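Local coordinates for protein methylase yhhF (Escherichia coli, PDB 2FPO) that methylates the N2 atom of guanine 966 of 16S rRNA in the assembled 30S particle, using S-adenosyl-L-methionine as methyl donor, at residues I16-P29 / Q91-G103. Numbering follows the deposited sequence.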
loop_
_atom_site.group_PDB
_atom_site.type_symbol
_atom_site.label_atom_id
_atom_site.label_comp_id
_atom_site.label_asym_id
_atom_site.label_seq_id
_atom_site.Cartn_x
_atom_site.Cartn_y
_atom_site.Cartn_z
ATOM N N ILE A 16 -2.613 14.979 2.897
ATOM C CA ILE A 16 -2.111 14.549 1.603
ATOM C C ILE A 16 -0.995 15.526 1.177
ATOM O O ILE A 16 -1.217 16.727 1.004
ATOM C CB ILE A 16 -3.226 14.435 0.551
ATOM C CG1 ILE A 16 -4.181 13.274 0.921
ATOM C CG2 ILE A 16 -2.619 14.211 -0.839
ATOM C CD1 ILE A 16 -5.413 13.157 0.062
ATOM N N ILE A 17 0.215 15.003 1.043
ATOM C CA ILE A 17 1.354 15.893 0.866
ATOM C C ILE A 17 1.716 16.176 -0.587
ATOM O O ILE A 17 2.528 17.062 -0.844
ATOM C CB ILE A 17 2.585 15.423 1.662
ATOM C CG1 ILE A 17 2.939 13.997 1.297
ATOM C CG2 ILE A 17 2.351 15.589 3.173
ATOM C CD1 ILE A 17 4.385 13.698 1.453
ATOM N N GLY A 18 1.115 15.436 -1.525
ATOM C CA GLY A 18 1.403 15.622 -2.941
ATOM C C GLY A 18 0.232 15.436 -3.884
ATOM O O GLY A 18 -0.836 14.965 -3.488
ATOM N N GLY A 19 0.456 15.793 -5.145
ATOM C CA GLY A 19 -0.501 15.611 -6.240
ATOM C C GLY A 19 -1.703 16.549 -6.270
ATOM O O GLY A 19 -1.657 17.674 -5.774
ATOM N N GLN A 20 -2.797 16.079 -6.842
ATOM C CA GLN A 20 -3.957 16.942 -7.047
ATOM C C GLN A 20 -4.633 17.405 -5.754
ATOM O O GLN A 20 -5.233 18.468 -5.747
ATOM C CB GLN A 20 -4.967 16.286 -7.983
ATOM C CG GLN A 20 -5.612 15.035 -7.437
ATOM C CD GLN A 20 -6.429 14.337 -8.490
ATOM O OE1 GLN A 20 -7.335 14.934 -9.094
ATOM N NE2 GLN A 20 -6.117 13.064 -8.729
ATOM N N TRP A 21 -4.512 16.633 -4.668
ATOM C CA TRP A 21 -5.092 17.047 -3.382
ATOM C C TRP A 21 -4.043 17.459 -2.380
ATOM O O TRP A 21 -4.248 17.367 -1.174
ATOM C CB TRP A 21 -6.000 15.962 -2.785
ATOM C CG TRP A 21 -7.040 15.476 -3.741
ATOM C CD1 TRP A 21 -7.946 16.227 -4.423
ATOM C CD2 TRP A 21 -7.257 14.120 -4.129
ATOM N NE1 TRP A 21 -8.731 15.414 -5.213
ATOM C CE2 TRP A 21 -8.326 14.113 -5.046
ATOM C CE3 TRP A 21 -6.663 12.903 -3.775
ATOM C CZ2 TRP A 21 -8.809 12.930 -5.626
ATOM C CZ3 TRP A 21 -7.143 11.737 -4.341
ATOM C CH2 TRP A 21 -8.198 11.758 -5.266
ATOM N N ARG A 22 -2.915 17.921 -2.899
ATOM C CA ARG A 22 -1.774 18.292 -2.072
ATOM C C ARG A 22 -2.258 19.345 -1.110
ATOM O O ARG A 22 -2.907 20.313 -1.524
ATOM C CB ARG A 22 -0.655 18.842 -2.956
ATOM C CG ARG A 22 0.349 19.676 -2.240
ATOM C CD ARG A 22 1.467 20.088 -3.175
ATOM N NE ARG A 22 1.085 21.207 -4.038
ATOM C CZ ARG A 22 1.445 22.470 -3.839
ATOM N NH1 ARG A 22 1.054 23.418 -4.692
ATOM N NH2 ARG A 22 2.176 22.800 -2.783
ATOM N N GLY A 23 -1.987 19.132 0.171
ATOM C CA GLY A 23 -2.411 20.074 1.200
ATOM C C GLY A 23 -3.841 19.858 1.699
ATOM O O GLY A 23 -4.265 20.533 2.634
ATOM N N ARG A 24 -4.593 18.943 1.083
ATOM C CA ARG A 24 -5.959 18.664 1.557
ATOM C C ARG A 24 -5.876 17.833 2.836
ATOM O O ARG A 24 -5.093 16.896 2.905
ATOM C CB ARG A 24 -6.823 17.943 0.487
ATOM C CG ARG A 24 -7.181 18.813 -0.759
ATOM C CD ARG A 24 -8.313 19.804 -0.487
ATOM N NE ARG A 24 -9.516 19.121 -0.050
ATOM C CZ ARG A 24 -10.435 18.633 -0.881
ATOM N NH1 ARG A 24 -10.286 18.785 -2.199
ATOM N NH2 ARG A 24 -11.515 18.017 -0.400
ATOM N N LYS A 25 -6.691 18.189 3.829
ATOM C CA LYS A 25 -6.711 17.551 5.153
ATOM C C LYS A 25 -7.984 16.692 5.306
ATOM O O LYS A 25 -9.072 17.168 4.951
ATOM C CB LYS A 25 -6.680 18.643 6.237
ATOM C CG LYS A 25 -5.823 19.865 5.881
ATOM C CD LYS A 25 -5.693 20.850 7.037
ATOM C CE LYS A 25 -4.863 22.067 6.644
ATOM N NZ LYS A 25 -3.445 21.710 6.309
ATOM N N LEU A 26 -7.848 15.472 5.849
ATOM C CA LEU A 26 -8.959 14.495 5.987
ATOM C C LEU A 26 -9.031 13.839 7.378
ATOM O O LEU A 26 -8.001 13.515 7.954
ATOM C CB LEU A 26 -8.844 13.383 4.920
ATOM C CG LEU A 26 -8.919 13.723 3.425
ATOM C CD1 LEU A 26 -8.480 12.529 2.632
ATOM C CD2 LEU A 26 -10.301 14.180 2.960
ATOM N N PRO A 27 -10.256 13.626 7.916
ATOM C CA PRO A 27 -10.419 13.034 9.257
ATOM C C PRO A 27 -10.216 11.514 9.270
ATOM O O PRO A 27 -10.758 10.821 8.416
ATOM C CB PRO A 27 -11.868 13.357 9.592
ATOM C CG PRO A 27 -12.538 13.288 8.274
ATOM C CD PRO A 27 -11.564 13.930 7.309
ATOM N N VAL A 28 -9.421 11.012 10.213
ATOM C CA VAL A 28 -9.240 9.569 10.382
ATOM C C VAL A 28 -9.472 9.196 11.826
ATOM O O VAL A 28 -8.660 9.519 12.688
ATOM C CB VAL A 28 -7.875 9.020 9.864
ATOM C CG1 VAL A 28 -7.788 9.188 8.369
ATOM C CG2 VAL A 28 -6.680 9.677 10.585
ATOM N N PRO A 29 -10.558 8.448 12.079
ATOM C CA PRO A 29 -11.263 8.438 13.355
ATOM C C PRO A 29 -10.429 7.946 14.543
ATOM O O PRO A 29 -9.266 7.559 14.386
ATOM C CB PRO A 29 -12.446 7.492 13.086
ATOM C CG PRO A 29 -11.951 6.568 12.000
ATOM C CD PRO A 29 -11.123 7.466 11.127
ATOM N N GLN A 91 -15.115 2.177 6.690
ATOM C CA GLN A 91 -16.218 3.153 6.495
ATOM C C GLN A 91 -15.748 4.617 6.343
ATOM O O GLN A 91 -16.265 5.359 5.492
ATOM C CB GLN A 91 -17.263 3.047 7.630
ATOM C CG GLN A 91 -18.134 1.763 7.605
ATOM C CD GLN A 91 -19.129 1.657 8.788
ATOM O OE1 GLN A 91 -19.066 2.422 9.771
ATOM N NE2 GLN A 91 -20.052 0.683 8.700
ATOM N N GLN A 92 -14.774 5.032 7.164
ATOM C CA GLN A 92 -14.252 6.408 7.117
ATOM C C GLN A 92 -13.452 6.625 5.845
ATOM O O GLN A 92 -13.537 7.677 5.205
ATOM C CB GLN A 92 -13.383 6.717 8.337
ATOM C CG GLN A 92 -12.845 8.189 8.387
ATOM C CD GLN A 92 -13.941 9.227 8.455
ATOM O OE1 GLN A 92 -14.764 9.201 9.366
ATOM N NE2 GLN A 92 -13.971 10.146 7.478
ATOM N N LEU A 93 -12.697 5.603 5.464
ATOM C CA LEU A 93 -12.006 5.611 4.208
ATOM C C LEU A 93 -12.965 5.906 3.033
ATOM O O LEU A 93 -12.675 6.753 2.199
ATOM C CB LEU A 93 -11.309 4.263 4.014
ATOM C CG LEU A 93 -10.224 4.177 2.953
ATOM C CD1 LEU A 93 -9.379 5.491 2.826
ATOM C CD2 LEU A 93 -9.361 2.989 3.296
ATOM N N ILE A 94 -14.088 5.192 2.981
ATOM C CA ILE A 94 -15.118 5.377 1.958
ATOM C C ILE A 94 -15.640 6.826 1.954
ATOM O O ILE A 94 -15.851 7.422 0.894
ATOM C CB ILE A 94 -16.277 4.366 2.186
ATOM C CG1 ILE A 94 -15.825 2.935 1.825
ATOM C CG2 ILE A 94 -17.589 4.796 1.440
ATOM C CD1 ILE A 94 -16.801 1.860 2.283
ATOM N N LYS A 95 -15.909 7.352 3.139
ATOM C CA LYS A 95 -16.309 8.748 3.297
ATOM C C LYS A 95 -15.256 9.709 2.758
ATOM O O LYS A 95 -15.600 10.658 2.048
ATOM C CB LYS A 95 -16.602 9.060 4.757
ATOM C CG LYS A 95 -17.891 8.421 5.289
ATOM C CD LYS A 95 -18.056 8.797 6.735
ATOM C CE LYS A 95 -19.016 7.875 7.459
ATOM N NZ LYS A 95 -18.978 8.193 8.908
ATOM N N ASN A 96 -13.971 9.458 3.073
ATOM C CA ASN A 96 -12.915 10.349 2.592
ATOM C C ASN A 96 -12.768 10.296 1.100
ATOM O O ASN A 96 -12.524 11.318 0.488
ATOM C CB ASN A 96 -11.576 10.109 3.297
ATOM C CG ASN A 96 -11.633 10.466 4.756
ATOM O OD1 ASN A 96 -12.461 11.274 5.165
ATOM N ND2 ASN A 96 -10.760 9.872 5.554
ATOM N N LEU A 97 -12.951 9.120 0.499
ATOM C CA LEU A 97 -12.969 9.038 -0.960
ATOM C C LEU A 97 -14.122 9.835 -1.589
ATOM O O LEU A 97 -13.976 10.409 -2.679
ATOM C CB LEU A 97 -13.036 7.577 -1.425
ATOM C CG LEU A 97 -11.780 6.720 -1.188
ATOM C CD1 LEU A 97 -12.149 5.243 -1.242
ATOM C CD2 LEU A 97 -10.639 7.038 -2.170
ATOM N N ALA A 98 -15.271 9.847 -0.916
ATOM C CA ALA A 98 -16.435 10.588 -1.404
ATOM C C ALA A 98 -16.181 12.112 -1.353
ATOM O O ALA A 98 -16.470 12.827 -2.317
ATOM C CB ALA A 98 -17.692 10.174 -0.625
ATOM N N THR A 99 -15.595 12.592 -0.261
ATOM C CA THR A 99 -15.133 13.987 -0.133
ATOM C C THR A 99 -14.222 14.452 -1.288
ATOM O O THR A 99 -14.408 15.534 -1.852
ATOM C CB THR A 99 -14.373 14.170 1.189
ATOM O OG1 THR A 99 -15.295 14.027 2.274
ATOM C CG2 THR A 99 -13.704 15.527 1.262
ATOM N N LEU A 100 -13.250 13.615 -1.625
ATOM C CA LEU A 100 -12.273 13.885 -2.655
ATOM C C LEU A 100 -12.821 13.641 -4.054
ATOM O O LEU A 100 -12.146 13.968 -5.042
ATOM C CB LEU A 100 -11.032 13.003 -2.420
ATOM C CG LEU A 100 -10.265 13.216 -1.115
ATOM C CD1 LEU A 100 -9.188 12.103 -0.908
ATOM C CD2 LEU A 100 -9.645 14.645 -1.074
ATOM N N LYS A 101 -14.035 13.067 -4.127
ATOM C CA LYS A 101 -14.696 12.741 -5.396
ATOM C C LYS A 101 -13.853 11.730 -6.161
ATOM O O LYS A 101 -13.776 11.779 -7.398
ATOM C CB LYS A 101 -14.910 13.999 -6.281
ATOM C CG LYS A 101 -16.210 14.760 -6.079
ATOM C CD LYS A 101 -16.080 16.154 -6.709
ATOM C CE LYS A 101 -17.414 16.831 -6.950
ATOM N NZ LYS A 101 -18.260 16.894 -5.724
ATOM N N ALA A 102 -13.233 10.802 -5.432
ATOM C CA ALA A 102 -12.353 9.838 -6.055
ATOM C C ALA A 102 -13.155 8.573 -6.353
ATOM O O ALA A 102 -13.354 7.717 -5.464
ATOM C CB ALA A 102 -11.171 9.551 -5.156
ATOM N N GLY A 103 -13.609 8.474 -7.603
ATOM C CA GLY A 103 -14.386 7.335 -8.083
ATOM C C GLY A 103 -13.545 6.139 -8.506
ATOM O O GLY A 103 -14.056 5.024 -8.581
HETATM O O HOH W 1 -13.213 17.910 -3.097
#
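Strand 25-27 runs roughly antiparallel to helix 91-99, their axes 147° apart and 9.0 Å at closest approach, with the CA of L26 nearest that of N96 and the CA of W21 nearest that of L100. L100 buries more surface here than any other residue. Its CD2 lies over the five-membered ring of W21, 3.9 Å from the centroid and 13° off the ring normal, a CH-pi contact; Q20 CG covers the opposite face. The second methyl, CD1, meets L26 CD1 end to end at 3.6 Å, and I16 CD1 approaches it in the same way. Beyond the helix, K101 takes positive phi in a Schellman motif, and the chain then turns A102 CB to within 3.7 Å of W21 CH2. R24, bent at chi2 and chi3, brings one guanidinium face over L100 CD2 and the group's edge to T99 CG2; a water accepts from R24 NH1 and donates to T99 O.

The helix belongs to the Rossmann-like methyltransferase fold, where it links parallel strands 79-83 and 105-108, and its inward residues L93 and L97 pack on V107. Strand 25-27, paired with 13-15 in a separate two-stranded antiparallel sheet, lies along one flank of this helix, the one bearing Q92, N96, T99 and L100.

One direct hydrogen bond joins the segments: N96 ND2 donates to P27 O at 3.0 Å and 170°, with the acceptor in the amide plane. Q92 NE2 in turn donates to N96 OD1, from above its carbonyl plane, so both ends of the amide have a partner, which probably restricts its rotation, the straight ND2 bond being the better defined. With CG anti to the backbone N, Q92 sets that atom 3.3 Å from P29 CD, and the bend at chi2 turns its amide back across P27 to N96.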